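Local coordinates for probable glutathione S-transferase GSTU1 (Oryza sativa, PDB 1OYJ), which conjugates reduced glutathione to a wide range of hydrophobic electrophiles, as a tau-class glutathione transferase able to detoxify herbicides, at residues I23-E27 with K28-F32; K126-P129 with Q130-G134; L194-W197 with A198-G202. One frame throughout, in Å; residues are numbered along the deposited sequence.

Contact 1: residues I23-E27 with K28-F32; sequences IAMAE and KGLEF
Met-25 O takes two backbone N-H groups at the end of helix 16-28. The stronger bond, Leu-30 N to Met-25 O, is 2.9 Å long, with an N-H...O angle of 160°; the donor stands above the carbonyl plane. Lys-28 N adds a weak bond to Met-25 O at 3.0 Å, and a second bond goes to Ala-24 O. Gly-29 N turns back to Ala-26 O at 3.1 Å, well above that carbonyl plane. The two bonds from Leu-30 and Gly-29, with the positive phi of Gly-29 (74°), make a Schellman motif. It ends the first helix of the thioredoxin-like domain and turns the chain into strand 33-36. Past the turn, Phe-32 meets Met-25. The Met-25 chain runs straight to SD and then bends (chi3 -71°), which sets CE over one face of the Phe-32 ring, 3.7 Å from its centroid. This is a CH-pi contact. SD lies obliquely to the same ring at 4.4 Å from the centroid and adds a Met-aromatic contact. With an alanine in place of Phe-32, the Met-25 methyl would probably lose the flat surface it rests on and be freer to turn. Lys-28 lays CG against Ala-24 O at 3.2 Å. Its NZ goes on to a salt bridge with Asp-77 and hydrogen bonds to Thr-83 OG1, Pro-84 O and Leu-76 O. Glu-27 OE2 bonds to Ser-206 OG.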
loop_
_atom_site.group_PDB
_atom_site.type_symbol
_atom_site.label_atom_id
_atom_site.label_comp_id
_atom_site.label_asym_id
_atom_site.label_seq_id
_atom_site.Cartn_x
_atom_site.Cartn_y
_atom_site.Cartn_z
ATOM N N ILE A 23 -15.781 -10.140 -3.539
ATOM C CA ILE A 23 -15.786 -10.319 -5.008
ATOM C C ILE A 23 -14.667 -11.244 -5.443
ATOM O O ILE A 23 -14.859 -12.085 -6.284
ATOM C CB ILE A 23 -15.690 -8.939 -5.663
ATOM C CG1 ILE A 23 -17.023 -8.209 -5.422
ATOM C CG2 ILE A 23 -15.347 -8.969 -7.136
ATOM C CD1 ILE A 23 -16.842 -6.678 -5.684
ATOM N N ALA A 24 -13.470 -11.071 -4.844
ATOM C CA ALA A 24 -12.325 -11.891 -5.219
ATOM C C ALA A 24 -12.505 -13.375 -4.888
ATOM O O ALA A 24 -12.219 -14.259 -5.727
ATOM C CB ALA A 24 -11.087 -11.332 -4.633
ATOM N N MET A 25 -13.054 -13.663 -3.713
ATOM C CA MET A 25 -13.421 -15.020 -3.392
ATOM C C MET A 25 -14.515 -15.562 -4.310
ATOM O O MET A 25 -14.393 -16.667 -4.838
ATOM C CB MET A 25 -13.803 -15.117 -1.893
ATOM C CG MET A 25 -12.550 -15.064 -1.033
ATOM S SD MET A 25 -12.777 -15.307 0.731
ATOM C CE MET A 25 -13.612 -13.799 1.287
ATOM N N ALA A 26 -15.569 -14.789 -4.544
ATOM C CA ALA A 26 -16.570 -15.199 -5.497
ATOM C C ALA A 26 -15.960 -15.505 -6.844
ATOM O O ALA A 26 -16.286 -16.547 -7.479
ATOM C CB ALA A 26 -17.639 -14.158 -5.632
ATOM N N GLU A 27 -15.116 -14.634 -7.321
ATOM C CA GLU A 27 -14.453 -14.828 -8.650
ATOM C C GLU A 27 -13.688 -16.112 -8.689
ATOM O O GLU A 27 -13.570 -16.732 -9.757
ATOM C CB GLU A 27 -13.492 -13.697 -9.029
ATOM C CG GLU A 27 -14.155 -12.435 -9.552
ATOM C CD GLU A 27 -14.845 -12.681 -10.857
ATOM O OE1 GLU A 27 -14.175 -12.947 -11.860
ATOM O OE2 GLU A 27 -16.057 -12.609 -10.860
ATOM N N LYS A 28 -13.136 -16.472 -7.531
ATOM C CA LYS A 28 -12.301 -17.615 -7.409
ATOM C C LYS A 28 -13.011 -18.940 -7.059
ATOM O O LYS A 28 -12.381 -19.954 -6.958
ATOM C CB LYS A 28 -11.181 -17.314 -6.386
ATOM C CG LYS A 28 -10.121 -16.318 -6.908
ATOM C CD LYS A 28 -9.135 -15.853 -5.835
ATOM C CE LYS A 28 -7.910 -15.163 -6.518
ATOM N NZ LYS A 28 -6.874 -16.121 -7.031
ATOM N N GLY A 29 -14.298 -18.887 -6.842
ATOM C CA GLY A 29 -15.047 -20.065 -6.407
ATOM C C GLY A 29 -14.773 -20.410 -4.959
ATOM O O GLY A 29 -15.007 -21.535 -4.550
ATOM N N LEU A 30 -14.269 -19.488 -4.159
ATOM C CA LEU A 30 -13.961 -19.842 -2.805
ATOM C C LEU A 30 -15.112 -19.442 -1.852
ATOM O O LEU A 30 -15.418 -18.270 -1.756
ATOM C CB LEU A 30 -12.671 -19.116 -2.377
ATOM C CG LEU A 30 -11.372 -19.398 -3.127
ATOM C CD1 LEU A 30 -10.295 -18.419 -2.694
ATOM C CD2 LEU A 30 -10.929 -20.781 -2.709
ATOM N N GLU A 31 -15.701 -20.399 -1.127
ATOM C CA GLU A 31 -16.837 -20.130 -0.253
ATOM C C GLU A 31 -16.287 -19.656 1.035
ATOM O O GLU A 31 -15.217 -20.146 1.460
ATOM C CB GLU A 31 -17.647 -21.391 0.027
ATOM C CG GLU A 31 -18.276 -22.002 -1.222
ATOM C CD GLU A 31 -19.209 -21.076 -1.995
ATOM O OE1 GLU A 31 -19.829 -20.158 -1.401
ATOM O OE2 GLU A 31 -19.351 -21.297 -3.228
ATOM N N PHE A 32 -16.985 -18.756 1.707
ATOM C CA PHE A 32 -16.481 -18.302 3.012
ATOM C C PHE A 32 -17.619 -17.988 3.936
ATOM O O PHE A 32 -18.695 -17.673 3.510
ATOM C CB PHE A 32 -15.621 -17.029 2.788
ATOM C CG PHE A 32 -16.382 -15.903 2.119
ATOM C CD1 PHE A 32 -16.976 -14.923 2.869
ATOM C CD2 PHE A 32 -16.571 -15.891 0.758
ATOM C CE1 PHE A 32 -17.670 -13.942 2.316
ATOM C CE2 PHE A 32 -17.240 -14.840 0.140
ATOM C CZ PHE A 32 -17.810 -13.875 0.938
#

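Contact 2: residues K126-P129 with Q130-G134; sequences KGEP and QAAAG
Gln-130 is extended through its first two torsions (chi1 -177°, chi2 179°), and this carries its amide back beside Lys-126 and Gly-127. Gln-130 CB passes close to Gly-127 O, at 3.1 Å. Gln-130 OE1 reaches Gly-127 O through a water, which donates to Gln-130 OE1 at 2.7 Å and to Gly-127 O at 2.9 Å. The other end of the amide is held as well, because NE2 bonds to Leu-122 O near the end of helix 97-124. With both ends engaged, the amide is unlikely to flip.

Glu-128 starts out like Gln-130, with CG anti to the backbone N, but bends at its second torsion (chi2 53°). The carboxylate folds along the helix. Glu-128 OE2 comes alongside Ala-131 CB at 4.0 Å, a loose touch, while OE1 makes a salt bridge with Arg-135 further along.

The backbone bonds across the two segments are the i to i+4 bonds of a helix. They begin with Gln-130 N to Lys-126 O at 3.2 Å, the longest of the four. Ala-131 N bonds to Gly-127 O, the same oxygen that takes the water. Ala-132 N then meets Glu-128 O at 2.8 Å. Ala-133 N bonds to Pro-129 O at the same length, 2.8 Å. Pro-129 has no N-H to give, which the first turn of a helix tolerates. The backbone of Gly-127 has positive phi, a shape that favours glycine.

Ala-133 packs against Arg-121 and Leu-122. The whole is the opening turn of helix 127-148, tied back to helix 97-124 across the short connection between two long helices of the all-helical C-terminal domain of glutathione transferases.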
loop_
_atom_site.group_PDB
_atom_site.type_symbol
_atom_site.label_atom_id
_atom_site.label_comp_id
_atom_site.label_asym_id
_atom_site.label_seq_id
_atom_site.Cartn_x
_atom_site.Cartn_y
_atom_site.Cartn_z
ATOM N N LYS A 126 -19.362 21.156 2.960
ATOM C CA LYS A 126 -20.546 21.759 2.349
ATOM C C LYS A 126 -20.151 22.985 1.496
ATOM O O LYS A 126 -18.978 23.395 1.486
ATOM C CB LYS A 126 -21.525 22.182 3.412
ATOM C CG LYS A 126 -20.855 22.858 4.525
ATOM C CD LYS A 126 -21.724 22.843 5.758
ATOM C CE LYS A 126 -21.318 23.984 6.683
ATOM N NZ LYS A 126 -22.530 24.518 7.369
ATOM N N GLY A 127 -21.126 23.566 0.810
ATOM C CA GLY A 127 -20.897 24.707 -0.058
ATOM C C GLY A 127 -19.678 24.621 -0.971
ATOM O O GLY A 127 -19.407 23.585 -1.561
ATOM N N GLU A 128 -18.904 25.716 -1.057
ATOM C CA GLU A 128 -17.748 25.777 -1.941
ATOM C C GLU A 128 -16.680 24.763 -1.629
ATOM O O GLU A 128 -16.130 24.163 -2.520
ATOM C CB GLU A 128 -17.146 27.165 -1.859
ATOM C CG GLU A 128 -15.887 27.387 -2.678
ATOM C CD GLU A 128 -16.018 27.019 -4.152
ATOM O OE1 GLU A 128 -14.975 26.752 -4.758
ATOM O OE2 GLU A 128 -17.129 26.995 -4.715
ATOM N N PRO A 129 -16.349 24.547 -0.374
ATOM C CA PRO A 129 -15.337 23.531 -0.097
ATOM C C PRO A 129 -15.783 22.143 -0.676
ATOM O O PRO A 129 -15.017 21.352 -1.180
ATOM C CB PRO A 129 -15.296 23.485 1.414
ATOM C CG PRO A 129 -15.693 24.955 1.831
ATOM C CD PRO A 129 -16.827 25.269 0.847
ATOM N N GLN A 130 -17.065 21.883 -0.553
ATOM C CA GLN A 130 -17.665 20.669 -1.101
ATOM C C GLN A 130 -17.531 20.577 -2.629
ATOM O O GLN A 130 -17.117 19.508 -3.151
ATOM C CB GLN A 130 -19.125 20.575 -0.706
ATOM C CG GLN A 130 -19.831 19.249 -1.205
ATOM C CD GLN A 130 -21.307 19.157 -0.772
ATOM O OE1 GLN A 130 -22.035 20.102 -1.015
ATOM N NE2 GLN A 130 -21.752 17.987 -0.185
ATOM N N ALA A 131 -17.847 21.678 -3.307
ATOM C CA ALA A 131 -17.682 21.814 -4.732
ATOM C C ALA A 131 -16.233 21.652 -5.138
ATOM O O ALA A 131 -15.955 21.065 -6.179
ATOM C CB ALA A 131 -18.162 23.159 -5.197
ATOM N N ALA A 132 -15.320 22.167 -4.329
ATOM C CA ALA A 132 -13.908 22.058 -4.642
ATOM C C ALA A 132 -13.522 20.601 -4.479
ATOM O O ALA A 132 -12.808 20.058 -5.309
ATOM C CB ALA A 132 -13.022 22.967 -3.767
ATOM N N ALA A 133 -14.003 19.971 -3.424
ATOM C CA ALA A 133 -13.705 18.543 -3.244
ATOM C C ALA A 133 -14.308 17.725 -4.421
ATOM O O ALA A 133 -13.696 16.754 -4.890
ATOM C CB ALA A 133 -14.173 18.040 -1.941
ATOM N N GLY A 134 -15.447 18.153 -4.921
ATOM C CA GLY A 134 -16.070 17.555 -6.074
ATOM C C GLY A 134 -15.175 17.662 -7.323
ATOM O O GLY A 134 -15.138 16.735 -8.128
HETATM O O HOH W 1 -21.478 22.077 -2.823
#

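Contact 3: residues L194-W197 with A198-G202; sequences LAAW and ARRCG
Leu-194 O receives Ala-198 N at 2.8 Å, one of four i to i+4 bonds between the two segments, in helix 192-201, a short helix of the all-helical C-terminal domain of glutathione transferases. The same oxygen also lies at the edge of the Trp-197 ring, in its plane. The Leu-194 side chain packs on Leu-141 of helix 127-148.

Ala-195 comes next. Its O takes Arg-199 N, and its CB lies 3.9 Å from Arg-199 NH1. Glu-188 forms a salt bridge with that NH1, and this probably helps keep the guanidinium back along the helix.

Ala-196 is touched by both arginines. Its CA lies under one face of the Arg-199 guanidinium, 3.5 Å from NH2. Its CB touches NH2 of Arg-200 at 3.7 Å. Ala-196 O takes Arg-200 N and also lies over one face of the Arg-200 guanidinium. The small side chain probably allows both guanidinium groups to come this close. Arg-200 NH1 has a hydrogen bond outside the segments, to Glu-152 O.

Trp-197 O takes Cys-201 N at 2.9 Å in an almost straight bond, with an N-H...O angle of 176°. With CG anti to the backbone N (chi1 168°), the indole stands out from the helix and turns one face to Cys-201 SG. CE3 brushes Ala-198 CB, and Arg-200 NH1 sits at the indole edge, near its plane. Phe-154 meets the indole edge-to-face, and NE1 is hydrogen-bonded to Asp-166 OD1. Cys-201 SG lies 3.6 Å from the centroid of the Trp-197 five-membered ring, a sulfur-aromatic contact. The sulfur is shifted toward the rim, with Cys-201 SG 3.3 Å from Trp-197 NE1.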
loop_
_atom_site.group_PDB
_atom_site.type_symbol
_atom_site.label_atom_id
_atom_site.label_comp_id
_atom_site.label_asym_id
_atom_site.label_seq_id
_atom_site.Cartn_x
_atom_site.Cartn_y
_atom_site.Cartn_z
ATOM N N LEU A 194 -15.151 5.470 -17.933
ATOM C CA LEU A 194 -15.148 4.854 -16.619
ATOM C C LEU A 194 -16.572 4.419 -16.237
ATOM O O LEU A 194 -16.784 3.353 -15.686
ATOM C CB LEU A 194 -14.588 5.801 -15.585
ATOM C CG LEU A 194 -14.309 5.213 -14.221
ATOM C CD1 LEU A 194 -13.136 4.148 -14.329
ATOM C CD2 LEU A 194 -13.972 6.246 -13.196
ATOM N N ALA A 195 -17.532 5.231 -16.623
ATOM C CA ALA A 195 -18.919 4.897 -16.402
ATOM C C ALA A 195 -19.338 3.592 -17.132
ATOM O O ALA A 195 -20.048 2.791 -16.575
ATOM C CB ALA A 195 -19.823 6.085 -16.835
ATOM N N ALA A 196 -18.827 3.410 -18.357
ATOM C CA ALA A 196 -19.093 2.242 -19.163
ATOM C C ALA A 196 -18.436 1.049 -18.499
ATOM O O ALA A 196 -19.055 -0.008 -18.404
ATOM C CB ALA A 196 -18.494 2.432 -20.588
ATOM N N TRP A 197 -17.208 1.259 -18.016
ATOM C CA TRP A 197 -16.530 0.196 -17.259
ATOM C C TRP A 197 -17.368 -0.199 -16.005
ATOM O O TRP A 197 -17.569 -1.418 -15.737
ATOM C CB TRP A 197 -15.100 0.585 -16.865
ATOM C CG TRP A 197 -14.452 -0.306 -15.881
ATOM C CD1 TRP A 197 -13.725 -1.425 -16.114
ATOM C CD2 TRP A 197 -14.453 -0.123 -14.486
ATOM N NE1 TRP A 197 -13.327 -1.969 -14.919
ATOM C CE2 TRP A 197 -13.713 -1.147 -13.921
ATOM C CE3 TRP A 197 -14.941 0.876 -13.672
ATOM C CZ2 TRP A 197 -13.551 -1.288 -12.565
ATOM C CZ3 TRP A 197 -14.732 0.800 -12.364
ATOM C CH2 TRP A 197 -14.027 -0.285 -11.793
ATOM N N ALA A 198 -17.888 0.798 -15.303
ATOM C CA ALA A 198 -18.693 0.495 -14.103
ATOM C C ALA A 198 -19.957 -0.312 -14.511
ATOM O O ALA A 198 -20.320 -1.298 -13.888
ATOM C CB ALA A 198 -19.056 1.779 -13.342
ATOM N N ARG A 199 -20.562 0.018 -15.666
ATOM C CA ARG A 199 -21.784 -0.718 -16.095
ATOM C C ARG A 199 -21.429 -2.180 -16.464
ATOM O O ARG A 199 -22.130 -3.131 -16.112
ATOM C CB ARG A 199 -22.473 -0.030 -17.285
ATOM C CG ARG A 199 -23.211 1.204 -16.936
ATOM C CD ARG A 199 -24.018 1.790 -18.059
ATOM N NE ARG A 199 -23.273 2.028 -19.299
ATOM C CZ ARG A 199 -22.659 3.166 -19.594
ATOM N NH1 ARG A 199 -22.630 4.152 -18.735
ATOM N NH2 ARG A 199 -22.075 3.322 -20.750
ATOM N N ARG A 200 -20.315 -2.363 -17.163
ATOM C CA ARG A 200 -19.821 -3.710 -17.563
ATOM C C ARG A 200 -19.559 -4.570 -16.286
ATOM O O ARG A 200 -20.065 -5.642 -16.115
ATOM C CB ARG A 200 -18.504 -3.488 -18.324
ATOM C CG ARG A 200 -17.599 -4.669 -18.777
ATOM C CD ARG A 200 -16.450 -4.168 -19.833
ATOM N NE ARG A 200 -16.894 -3.016 -20.603
ATOM C CZ ARG A 200 -16.364 -1.789 -20.640
ATOM N NH1 ARG A 200 -15.207 -1.461 -20.101
ATOM N NH2 ARG A 200 -16.995 -0.865 -21.375
ATOM N N CYS A 201 -18.784 -4.011 -15.364
ATOM C CA CYS A 201 -18.519 -4.702 -14.136
ATOM C C CYS A 201 -19.841 -5.063 -13.408
ATOM O O CYS A 201 -19.945 -6.134 -12.799
ATOM C CB CYS A 201 -17.577 -3.907 -13.246
ATOM S SG CYS A 201 -15.871 -3.801 -13.924
ATOM N N GLY A 202 -20.814 -4.178 -13.510
ATOM C CA GLY A 202 -22.043 -4.312 -12.774
ATOM C C GLY A 202 -22.898 -5.494 -13.211
ATOM O O GLY A 202 -23.908 -5.795 -12.583
#

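How the contacts relate
Contact 1 lies in the thioredoxin-like domain; contacts 2 and 3 lie in the helical domain. Contacts 1 and 2 are on opposite sides of the chain's centre, centres 38 Å apart. Contact 3 comes nearer to contact 1, with nearest atoms about 8 Å apart. Val-170 bridges them, touching Ile-23 and Cys-201. Contacts 2 and 3 are about 12 Å apart at their nearest atoms. Helix 127-148 starts in contact 2, and its Leu-141 and Leu-148 pack on contact 3. In contact 1 the side chain of Ala-24 is about 9 Å from that of Ser-69 of the glutathione site. The side chain of Ala-133 is about 7 Å from another glutathione, in a separate pocket lined by its neighbour Arg-121.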